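Local coordinates for protein type-2Ba cytolytic delta-endotoxin (Bacillus thuringiensis serovar israelensis, PDB 2RCI) that probably kills the larvae of dipteran insects by making pores in the epithelial cell membrane of the midgut, at residues A[29-34]-A[151-156]; A[45-50]-A[185-190]; A[111-116]-A[120-125]; A[132-137]-A[167-172]. All coordinates share one frame; numbering follows the deposited sequence.

Interaction 1 of 4, residues A[29-34]-A[151-156]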
# COMPACT_ATOMS: atom_id res chain seq x y z
N ASN A 29 -2.56 1.06 14.18
CA ASN A 29 -2.49 2.32 14.94
C ASN A 29 -1.06 2.87 15.06
O ASN A 29 -0.83 4.07 14.92
CB ASN A 29 -3.09 2.17 16.35
CG ASN A 29 -4.61 2.21 16.35
OD1 ASN A 29 -5.24 2.51 15.33
ND2 ASN A 29 -5.21 1.91 17.51
N THR A 30 -0.12 1.96 15.31
CA THR A 30 1.28 2.32 15.54
C THR A 30 1.89 2.98 14.30
O THR A 30 2.61 3.97 14.40
CB THR A 30 2.09 1.09 16.00
OG1 THR A 30 1.55 0.62 17.23
CG2 THR A 30 3.55 1.45 16.24
N PHE A 31 1.56 2.44 13.13
CA PHE A 31 2.04 3.00 11.87
C PHE A 31 1.42 4.31 11.39
O PHE A 31 1.97 4.93 10.48
CB PHE A 31 2.10 1.95 10.76
CG PHE A 31 3.22 1.01 10.94
CD1 PHE A 31 3.03 -0.22 11.55
CD2 PHE A 31 4.52 1.40 10.57
CE1 PHE A 31 4.11 -1.07 11.77
CE2 PHE A 31 5.59 0.57 10.77
CZ PHE A 31 5.40 -0.68 11.36
N GLN A 32 0.32 4.74 11.99
CA GLN A 32 -0.17 6.11 11.79
C GLN A 32 0.94 7.15 12.04
O GLN A 32 0.99 8.20 11.39
CB GLN A 32 -1.39 6.42 12.66
CG GLN A 32 -2.59 5.47 12.46
CD GLN A 32 -3.17 5.49 11.04
OE1 GLN A 32 -2.99 6.46 10.28
NE2 GLN A 32 -3.88 4.41 10.68
N GLY A 33 1.84 6.81 12.97
CA GLY A 33 2.98 7.66 13.33
C GLY A 33 3.96 7.95 12.19
O GLY A 33 4.76 8.90 12.28
N ALA A 34 3.91 7.16 11.12
CA ALA A 34 4.78 7.41 9.95
C ALA A 34 4.20 8.41 8.92
O ALA A 34 4.85 8.70 7.90
CB ALA A 34 5.14 6.11 9.27
N MET A 151 2.26 -12.34 13.00
CA MET A 151 1.46 -11.47 12.09
C MET A 151 2.40 -10.61 11.26
O MET A 151 3.39 -10.12 11.80
CB MET A 151 0.53 -10.57 12.88
CG MET A 151 -0.31 -9.61 12.01
SD MET A 151 -1.55 -8.74 13.02
CE MET A 151 -2.60 -10.09 13.57
N ALA A 152 2.07 -10.41 9.99
CA ALA A 152 2.85 -9.52 9.14
C ALA A 152 2.04 -8.24 8.90
O ALA A 152 0.82 -8.27 8.66
CB ALA A 152 3.20 -10.21 7.82
N ILE A 153 2.72 -7.11 8.98
CA ILE A 153 2.13 -5.80 8.74
C ILE A 153 2.91 -5.17 7.57
O ILE A 153 4.16 -5.08 7.60
CB ILE A 153 2.28 -4.90 9.98
CG1 ILE A 153 1.64 -5.55 11.23
CG2 ILE A 153 1.67 -3.52 9.74
CD1 ILE A 153 0.12 -5.83 11.12
N LEU A 154 2.18 -4.77 6.54
CA LEU A 154 2.76 -4.22 5.32
C LEU A 154 2.11 -2.87 4.98
O LEU A 154 1.06 -2.83 4.29
CB LEU A 154 2.59 -5.25 4.18
CG LEU A 154 3.01 -4.88 2.74
CD1 LEU A 154 4.31 -4.09 2.66
CD2 LEU A 154 3.11 -6.21 1.92
N PRO A 155 2.67 -1.76 5.51
CA PRO A 155 2.27 -0.42 5.07
C PRO A 155 2.86 -0.17 3.70
O PRO A 155 4.04 -0.46 3.47
CB PRO A 155 2.96 0.51 6.09
CG PRO A 155 3.33 -0.39 7.23
CD PRO A 155 3.66 -1.69 6.60
N ILE A 156 2.03 0.35 2.80
CA ILE A 156 2.50 0.70 1.44
C ILE A 156 2.04 2.11 1.11
O ILE A 156 0.85 2.40 1.23
CB ILE A 156 1.93 -0.23 0.37
CG1 ILE A 156 2.23 -1.69 0.65
CG2 ILE A 156 2.44 0.21 -1.04
CD1 ILE A 156 1.51 -2.65 -0.27
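The phenyl ring of Phe31 has the pyrrolidine of Pro155 over one of its faces. Pro155 CG stands 4.1 Å from the centroid of the Phe31 ring and only 17° off the ring normal, a CH-pi contact displaced a little toward the rim, where CG and CD2 of the ring are its nearest atoms. Ile153 joins at a slant: its branch methyl CG2 lies 4.0 Å from Phe31 CD1 and equally near CE1, in a position that is neither squarely above the ring nor at its edge. That methyl is anti to the backbone N of Ile153, while CG1 leads away from the helix.

Here Phe31 of helix 21-31 is laid against strand 150-162, in a cytolytic toxin fold whose beta-sheet is sandwiched between two layers of helices. The usual alternation of a strand selects the partners, since Ile153 and Pro155 present their side chains to Phe31 and Leu154, between them, turns to the other side of the sheet. The ring sits in a wider apolar nest completed by Leu139 and Val189 of the neighbouring strands and by Ile50 of helix 44-53. With chi1 of Phe31 at -74°, its ring carbon CG is anti to the carbonyl carbon, and the ring reaches into this core. Beyond Phe31 the chain keeps turning, with Ala34 N bonded to Phe31 O at 3.0 Å.

Interaction 2 of 4, residues A[45-50]-A[185-190]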
# COMPACT_ATOMS: atom_id res chain seq x y z
N GLU A 45 11.60 6.66 6.64
CA GLU A 45 12.56 6.69 7.73
C GLU A 45 11.82 6.50 9.05
O GLU A 45 12.23 5.72 9.90
CB GLU A 45 13.32 8.02 7.74
CG GLU A 45 14.22 8.21 8.96
CD GLU A 45 14.76 9.64 9.11
OE1 GLU A 45 14.44 10.51 8.28
OE2 GLU A 45 15.50 9.89 10.09
N LYS A 46 10.72 7.24 9.21
CA LYS A 46 9.91 7.11 10.44
C LYS A 46 9.28 5.73 10.58
O LYS A 46 9.22 5.17 11.69
CB LYS A 46 8.84 8.22 10.48
CG LYS A 46 7.91 8.16 11.71
CD LYS A 46 8.58 8.67 12.97
CE LYS A 46 7.62 8.63 14.17
NZ LYS A 46 8.35 8.93 15.43
N ALA A 47 8.77 5.18 9.47
CA ALA A 47 8.21 3.83 9.50
C ALA A 47 9.26 2.81 9.94
O ALA A 47 8.97 1.92 10.74
CB ALA A 47 7.60 3.45 8.14
N LEU A 48 10.49 2.95 9.46
CA LEU A 48 11.57 2.09 9.93
C LEU A 48 11.93 2.31 11.41
O LEU A 48 12.22 1.35 12.11
CB LEU A 48 12.80 2.23 9.04
CG LEU A 48 12.67 1.50 7.69
CD1 LEU A 48 13.84 1.84 6.81
CD2 LEU A 48 12.62 -0.02 7.92
N GLN A 49 11.89 3.54 11.88
CA GLN A 49 12.10 3.80 13.31
C GLN A 49 11.02 3.07 14.13
O GLN A 49 11.31 2.41 15.12
CB GLN A 49 12.06 5.30 13.62
CG GLN A 49 13.20 6.11 12.99
CD GLN A 49 14.57 5.77 13.58
OE1 GLN A 49 14.76 5.75 14.81
NE2 GLN A 49 15.52 5.49 12.72
N ILE A 50 9.77 3.18 13.68
CA ILE A 50 8.65 2.54 14.36
C ILE A 50 8.82 1.01 14.39
O ILE A 50 8.71 0.39 15.45
CB ILE A 50 7.31 2.94 13.72
CG1 ILE A 50 6.97 4.40 14.05
CG2 ILE A 50 6.18 2.00 14.16
CD1 ILE A 50 5.82 5.00 13.21
N LYS A 185 7.02 3.26 -1.38
CA LYS A 185 7.69 3.12 -0.10
C LYS A 185 6.90 2.07 0.68
O LYS A 185 5.70 2.23 0.91
CB LYS A 185 7.68 4.43 0.67
CG LYS A 185 8.51 5.54 0.04
CD LYS A 185 8.19 6.89 0.67
CE LYS A 185 9.21 7.94 0.26
NZ LYS A 185 8.79 9.25 0.83
N ALA A 186 7.58 1.01 1.08
CA ALA A 186 6.89 -0.08 1.77
C ALA A 186 7.87 -0.82 2.69
O ALA A 186 9.10 -0.82 2.46
CB ALA A 186 6.28 -1.03 0.74
N LEU A 187 7.33 -1.43 3.73
CA LEU A 187 8.11 -2.37 4.52
C LEU A 187 7.19 -3.48 5.01
O LEU A 187 5.99 -3.25 5.18
CB LEU A 187 8.79 -1.66 5.71
CG LEU A 187 7.97 -1.18 6.93
CD1 LEU A 187 7.44 -2.32 7.80
CD2 LEU A 187 8.85 -0.31 7.82
N THR A 188 7.75 -4.67 5.25
CA THR A 188 6.99 -5.72 5.92
C THR A 188 7.66 -5.96 7.25
O THR A 188 8.87 -6.21 7.29
CB THR A 188 6.99 -7.03 5.12
OG1 THR A 188 6.53 -6.78 3.78
CG2 THR A 188 6.07 -8.02 5.78
N VAL A 189 6.87 -5.87 8.32
CA VAL A 189 7.35 -6.22 9.65
C VAL A 189 6.53 -7.40 10.19
O VAL A 189 5.28 -7.41 10.11
CB VAL A 189 7.32 -4.99 10.62
CG1 VAL A 189 5.90 -4.47 10.80
CG2 VAL A 189 7.92 -5.36 12.01
N VAL A 190 7.21 -8.42 10.71
CA VAL A 190 6.52 -9.51 11.36
C VAL A 190 6.72 -9.39 12.88
O VAL A 190 7.81 -9.03 13.34
CB VAL A 190 6.97 -10.89 10.84
CG1 VAL A 190 6.67 -11.01 9.34
CG2 VAL A 190 8.49 -11.14 11.10
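Leu187 projects from strand 177-192 toward helix 44-53, and its atoms divide the work between them. CB points at the helix but leaves the touching to the branches. CG, with chi1 at 73°, is wedged between the backbone N and the carbonyl carbon, the crowded position, and from there its two methyls part. CD1 stays over the sheet, 4.0 Å from CD of Pro155 on the adjacent strand. CD2 is the tip that meets the helix: it lies 3.7 Å from Ala47 O and 4.0 Å from Ala47 CB, against the carbonyl and CB of that small residue. The same methyl also meets CD2 of Leu48 at 3.8 Å, the two leucine side chains running antiparallel alongside one another.

Leu48 CB points neither at the strand nor away from it, but the end of the side chain bends toward the strand, at the more solvent-exposed margin of the contact. Ala47 also packs on Ala34 and Phe42 of the preceding loops. A helix resting by apolar side chains on the face of a sheet is the packing of layered alpha/beta folds, and here it joins helix 44-53 to the sheet in this helix-sheet-helix toxin fold.

Interaction 3 of 4, residues A[111-116]-A[120-125]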
# COMPACT_ATOMS: atom_id res chain seq x y z
N THR A 111 -7.56 2.84 -10.21
CA THR A 111 -8.89 2.84 -10.87
C THR A 111 -9.99 2.91 -9.79
O THR A 111 -9.69 2.86 -8.60
CB THR A 111 -9.12 1.58 -11.81
OG1 THR A 111 -9.17 0.38 -11.02
CG2 THR A 111 -8.02 1.46 -12.92
N ASN A 112 -11.25 2.99 -10.22
CA ASN A 112 -12.36 3.24 -9.32
C ASN A 112 -12.06 4.44 -8.42
O ASN A 112 -12.39 4.41 -7.24
CB ASN A 112 -12.63 2.02 -8.44
CG ASN A 112 -13.02 0.80 -9.23
OD1 ASN A 112 -13.90 0.86 -10.09
ND2 ASN A 112 -12.39 -0.34 -8.91
N LEU A 113 -11.40 5.46 -8.97
CA LEU A 113 -10.98 6.61 -8.16
C LEU A 113 -12.16 7.53 -7.86
O LEU A 113 -12.18 8.19 -6.83
CB LEU A 113 -9.83 7.39 -8.83
CG LEU A 113 -8.50 6.64 -8.97
CD1 LEU A 113 -7.46 7.53 -9.66
CD2 LEU A 113 -8.04 6.25 -7.56
N GLU A 114 -13.15 7.56 -8.77
CA GLU A 114 -14.31 8.44 -8.57
C GLU A 114 -15.00 8.25 -7.19
O GLU A 114 -15.11 9.21 -6.45
CB GLU A 114 -15.27 8.36 -9.77
CG GLU A 114 -16.46 9.29 -9.72
CD GLU A 114 -17.71 8.57 -9.30
OE1 GLU A 114 -17.92 8.38 -8.09
OE2 GLU A 114 -18.48 8.16 -10.20
N PRO A 115 -15.40 7.00 -6.83
CA PRO A 115 -15.97 6.78 -5.46
C PRO A 115 -15.02 7.08 -4.29
O PRO A 115 -15.48 7.33 -3.18
CB PRO A 115 -16.37 5.30 -5.45
CG PRO A 115 -15.61 4.68 -6.57
CD PRO A 115 -15.40 5.76 -7.62
N GLN A 116 -13.72 7.07 -4.54
CA GLN A 116 -12.73 7.22 -3.48
C GLN A 116 -12.25 8.66 -3.35
O GLN A 116 -11.38 8.97 -2.53
CB GLN A 116 -11.51 6.34 -3.81
CG GLN A 116 -11.78 4.83 -3.87
CD GLN A 116 -10.50 4.09 -4.22
OE1 GLN A 116 -10.29 3.68 -5.37
NE2 GLN A 116 -9.60 4.01 -3.26
N ASN A 120 -9.80 9.47 3.01
CA ASN A 120 -8.62 9.93 3.72
C ASN A 120 -7.31 9.34 3.19
O ASN A 120 -6.27 10.00 3.26
CB ASN A 120 -8.75 9.68 5.22
CG ASN A 120 -9.74 10.63 5.87
OD1 ASN A 120 -10.04 11.70 5.32
ND2 ASN A 120 -10.28 10.23 7.02
N TRP A 121 -7.39 8.14 2.63
CA TRP A 121 -6.21 7.43 2.15
C TRP A 121 -5.68 7.91 0.80
O TRP A 121 -4.64 7.43 0.36
CB TRP A 121 -6.45 5.92 2.08
CG TRP A 121 -7.60 5.49 1.25
CD1 TRP A 121 -7.62 5.33 -0.11
CD2 TRP A 121 -8.90 5.12 1.72
NE1 TRP A 121 -8.86 4.89 -0.51
CE2 TRP A 121 -9.67 4.76 0.59
CE3 TRP A 121 -9.50 5.06 2.98
CZ2 TRP A 121 -11.00 4.34 0.68
CZ3 TRP A 121 -10.83 4.65 3.08
CH2 TRP A 121 -11.56 4.29 1.93
N ILE A 122 -6.40 8.81 0.13
CA ILE A 122 -5.90 9.40 -1.11
C ILE A 122 -5.69 10.89 -0.87
O ILE A 122 -6.53 11.53 -0.25
CB ILE A 122 -6.87 9.15 -2.30
CG1 ILE A 122 -6.23 9.58 -3.63
CG2 ILE A 122 -8.21 9.86 -2.07
CD1 ILE A 122 -6.85 8.88 -4.89
N VAL A 123 -4.59 11.43 -1.39
CA VAL A 123 -4.26 12.85 -1.15
C VAL A 123 -3.99 13.47 -2.52
O VAL A 123 -2.98 13.17 -3.16
CB VAL A 123 -3.01 13.00 -0.24
CG1 VAL A 123 -2.72 14.48 0.04
CG2 VAL A 123 -3.15 12.23 1.05
N TRP A 124 -4.89 14.33 -2.98
CA TRP A 124 -4.66 14.97 -4.27
C TRP A 124 -3.60 16.07 -4.11
O TRP A 124 -3.62 16.78 -3.11
CB TRP A 124 -5.97 15.54 -4.85
CG TRP A 124 -7.01 14.45 -5.08
CD1 TRP A 124 -8.13 14.20 -4.34
CD2 TRP A 124 -6.97 13.43 -6.10
NE1 TRP A 124 -8.80 13.09 -4.84
CE2 TRP A 124 -8.10 12.60 -5.92
CE3 TRP A 124 -6.07 13.14 -7.14
CZ2 TRP A 124 -8.38 11.51 -6.77
CZ3 TRP A 124 -6.34 12.03 -7.98
CH2 TRP A 124 -7.49 11.24 -7.78
N ARG A 125 -2.68 16.16 -5.07
CA ARG A 125 -1.59 17.16 -5.05
C ARG A 125 -1.74 18.05 -6.30
O ARG A 125 -2.65 18.87 -6.36
CB ARG A 125 -0.22 16.47 -5.02
CG ARG A 125 0.02 15.54 -3.82
CD ARG A 125 1.47 15.58 -3.35
NE ARG A 125 2.44 15.19 -4.38
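Leu113 and Ile122 meet at their ends, CD2 of the first lying 3.9 Å from CD1 of the second, with the two side chains crossing at about a right angle. The other methyl of Leu113, CD1, comes to the rim of the Trp124 indole, 4.2 Å from CH2 and near the ring plane. Ile122 has its own hold on that tryptophan: its CD1 stands 3.5 Å above the indole plane of Trp124, offset toward the rim. Its branch methyl CG2 approaches the backbone atom Gln116 O at 3.3 Å. Further along, the Gln116 chain is extended beyond CG (chi2 179°), which takes its amide out to the edge of the Trp121 indole beside NE1, the amide and ring planes 43° apart.

Around this first shell, the indole of Trp124 forms a hydrogen bond from NE1 to Val117 O, in the short connection between the segments. It also meets the ring of Tyr134 and takes part in a cation-pi contact with Lys166. Trp121 meets Tyr136, and Leu113 packs on Leu170. The loop after helix 96-110 is thereby folded back on the beginning of strand 122-127, the sheet strand that follows it. With Leu113 and Ile122 buried and joined through methyls alone, close packing does much of the holding, while the bond from NE1 to Val117 O limits the rotation of the Trp124 indole.

Interaction 4 of 4, residues A[132-137]-A[167-172]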
# COMPACT_ATOMS: atom_id res chain seq x y z
N THR A 132 -1.87 14.88 -13.28
CA THR A 132 -2.44 14.68 -11.96
C THR A 132 -1.40 13.98 -11.09
O THR A 132 -0.73 13.04 -11.52
CB THR A 132 -3.74 13.84 -12.02
OG1 THR A 132 -4.72 14.52 -12.84
CG2 THR A 132 -4.32 13.61 -10.61
N SER A 133 -1.22 14.45 -9.86
CA SER A 133 -0.40 13.69 -8.92
C SER A 133 -1.16 13.47 -7.62
O SER A 133 -2.00 14.30 -7.20
CB SER A 133 0.98 14.32 -8.71
OG SER A 133 0.91 15.56 -8.02
N TYR A 134 -0.90 12.33 -6.99
CA TYR A 134 -1.54 12.02 -5.72
C TYR A 134 -0.73 11.05 -4.87
O TYR A 134 0.17 10.40 -5.40
CB TYR A 134 -2.94 11.48 -5.96
CG TYR A 134 -3.08 10.17 -6.73
CD1 TYR A 134 -3.38 8.95 -6.06
CD2 TYR A 134 -3.03 10.17 -8.11
CE1 TYR A 134 -3.59 7.76 -6.79
CE2 TYR A 134 -3.26 8.99 -8.85
CZ TYR A 134 -3.51 7.79 -8.18
OH TYR A 134 -3.73 6.65 -8.91
N PHE A 135 -1.03 11.01 -3.58
CA PHE A 135 -0.51 9.95 -2.69
C PHE A 135 -1.64 8.93 -2.47
O PHE A 135 -2.80 9.30 -2.40
CB PHE A 135 -0.16 10.51 -1.31
CG PHE A 135 0.93 11.56 -1.33
CD1 PHE A 135 2.00 11.48 -2.21
CD2 PHE A 135 0.91 12.59 -0.38
CE1 PHE A 135 3.00 12.45 -2.21
CE2 PHE A 135 1.90 13.56 -0.36
CZ PHE A 135 2.96 13.48 -1.26
N TYR A 136 -1.28 7.66 -2.31
CA TYR A 136 -2.26 6.62 -2.03
C TYR A 136 -1.60 5.67 -1.05
O TYR A 136 -0.45 5.22 -1.28
CB TYR A 136 -2.64 5.88 -3.31
CG TYR A 136 -3.91 5.06 -3.16
CD1 TYR A 136 -5.13 5.53 -3.64
CD2 TYR A 136 -3.89 3.82 -2.51
CE1 TYR A 136 -6.31 4.79 -3.47
CE2 TYR A 136 -5.04 3.07 -2.35
CZ TYR A 136 -6.24 3.55 -2.83
OH TYR A 136 -7.38 2.79 -2.66
N LYS A 137 -2.31 5.37 0.03
CA LYS A 137 -1.73 4.59 1.13
C LYS A 137 -2.60 3.41 1.50
O LYS A 137 -3.82 3.56 1.64
CB LYS A 137 -1.50 5.45 2.36
CG LYS A 137 -0.42 6.52 2.13
CD LYS A 137 -0.20 7.38 3.38
CE LYS A 137 -1.41 8.30 3.75
NZ LYS A 137 -2.10 9.01 2.64
N GLN A 167 -10.35 14.82 -14.10
CA GLN A 167 -11.70 14.41 -14.49
C GLN A 167 -11.75 13.12 -15.28
O GLN A 167 -12.68 12.33 -15.11
CB GLN A 167 -12.43 15.52 -15.26
CG GLN A 167 -12.74 16.77 -14.43
CD GLN A 167 -13.42 16.49 -13.10
OE1 GLN A 167 -12.90 16.87 -12.04
NE2 GLN A 167 -14.57 15.82 -13.14
N GLN A 168 -10.76 12.92 -16.16
CA GLN A 168 -10.63 11.70 -16.94
C GLN A 168 -10.04 10.59 -16.06
O GLN A 168 -10.47 9.44 -16.15
CB GLN A 168 -9.76 11.90 -18.19
CG GLN A 168 -10.52 12.52 -19.36
CD GLN A 168 -10.71 14.01 -19.20
OE1 GLN A 168 -9.76 14.73 -18.92
NE2 GLN A 168 -11.95 14.48 -19.37
N LEU A 169 -9.06 10.94 -15.22
CA LEU A 169 -8.43 9.94 -14.33
C LEU A 169 -9.47 9.27 -13.42
O LEU A 169 -9.32 8.07 -13.08
CB LEU A 169 -7.31 10.56 -13.47
CG LEU A 169 -6.39 9.52 -12.78
CD1 LEU A 169 -5.51 8.87 -13.79
CD2 LEU A 169 -5.55 10.20 -11.68
N LEU A 170 -10.50 10.02 -13.02
CA LEU A 170 -11.53 9.50 -12.13
C LEU A 170 -12.29 8.33 -12.76
O LEU A 170 -12.97 7.56 -12.06
CB LEU A 170 -12.52 10.63 -11.75
CG LEU A 170 -11.99 11.70 -10.77
CD1 LEU A 170 -13.13 12.70 -10.44
CD2 LEU A 170 -11.43 11.10 -9.49
N PHE A 171 -12.13 8.19 -14.07
CA PHE A 171 -12.79 7.10 -14.80
C PHE A 171 -11.84 6.17 -15.57
O PHE A 171 -12.29 5.33 -16.38
CB PHE A 171 -13.85 7.69 -15.72
CG PHE A 171 -15.01 8.27 -14.97
CD1 PHE A 171 -16.08 7.48 -14.61
CD2 PHE A 171 -14.97 9.60 -14.54
CE1 PHE A 171 -17.15 8.01 -13.85
CE2 PHE A 171 -16.04 10.14 -13.79
CZ PHE A 171 -17.12 9.34 -13.45
N ILE A 172 -10.54 6.31 -15.32
CA ILE A 172 -9.56 5.46 -16.00
C ILE A 172 -9.75 3.98 -15.60
O ILE A 172 -10.16 3.68 -14.47
CB ILE A 172 -8.10 5.93 -15.75
CG1 ILE A 172 -7.17 5.43 -16.88
CG2 ILE A 172 -7.60 5.51 -14.38
CD1 ILE A 172 -5.74 6.11 -16.88
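Apolar packing makes this contact, and one methyl carries it. CD2 of Leu169 settles between two residues of strand 132-142, lying 3.8 Å from Thr132 CG2 and the same 3.8 Å from Tyr134 CE2. The approach to the tyrosine is oblique. Leu169 CG points opposite the main-chain nitrogen (chi1 -166°), which carries the branch out from the helix to the strand. Thr132 turns its methyl to the leucine and keeps its hydroxyl for another task. Val162 of strand 150-162 adds a further apolar neighbour to Leu169.

Thr132 and Tyr134 stand two apart on the strand and so share one face of the sheet, with Ser133 directed to the other. This strand runs antiparallel between 122-127 and 150-162, and the short helix 166-169 follows the latter, so the chain doubles back over the sheet it has just helped to build. The same face is covered by helix 96-110, whose Phe110 packs on Tyr134.

Hydrogen bonds supply the polar side: Thr132 OG1 is bonded to Val164 O; separately, Tyr134 OH is bonded to Thr109 O, which fixes the outer end of the ring. Backbone bonds hold the strand to both neighbours, Phe135 pairing with Val123 and Tyr134 with Ile160. In the other segment, Leu169 to Ile172 form a type I turn, with Ile172 N bonded to Leu169 O at 3.1 Å.

The four contacts form two pairs on one sheet. Interactions 1 and 2, with centres about 7 Å apart, bring consecutive helices onto neighbouring strands, which are joined directly by Ile153 N and Val189 O at 2.8 Å, probably a hydrogen bond. Interactions 3 and 4, about 6 Å apart between centres, share the pairing of strands 122-127 and 132-142, where Arg125 N lies 2.9 Å from Ser133 O. The pairs are far from each other: the centres of interactions 1 and 4 are about 24 Å apart, on opposite sides of the chain's centre. Strands 132-142 and 150-162 nonetheless bridge them, and Ile156 O touches Lys137 CB at 4.0 Å.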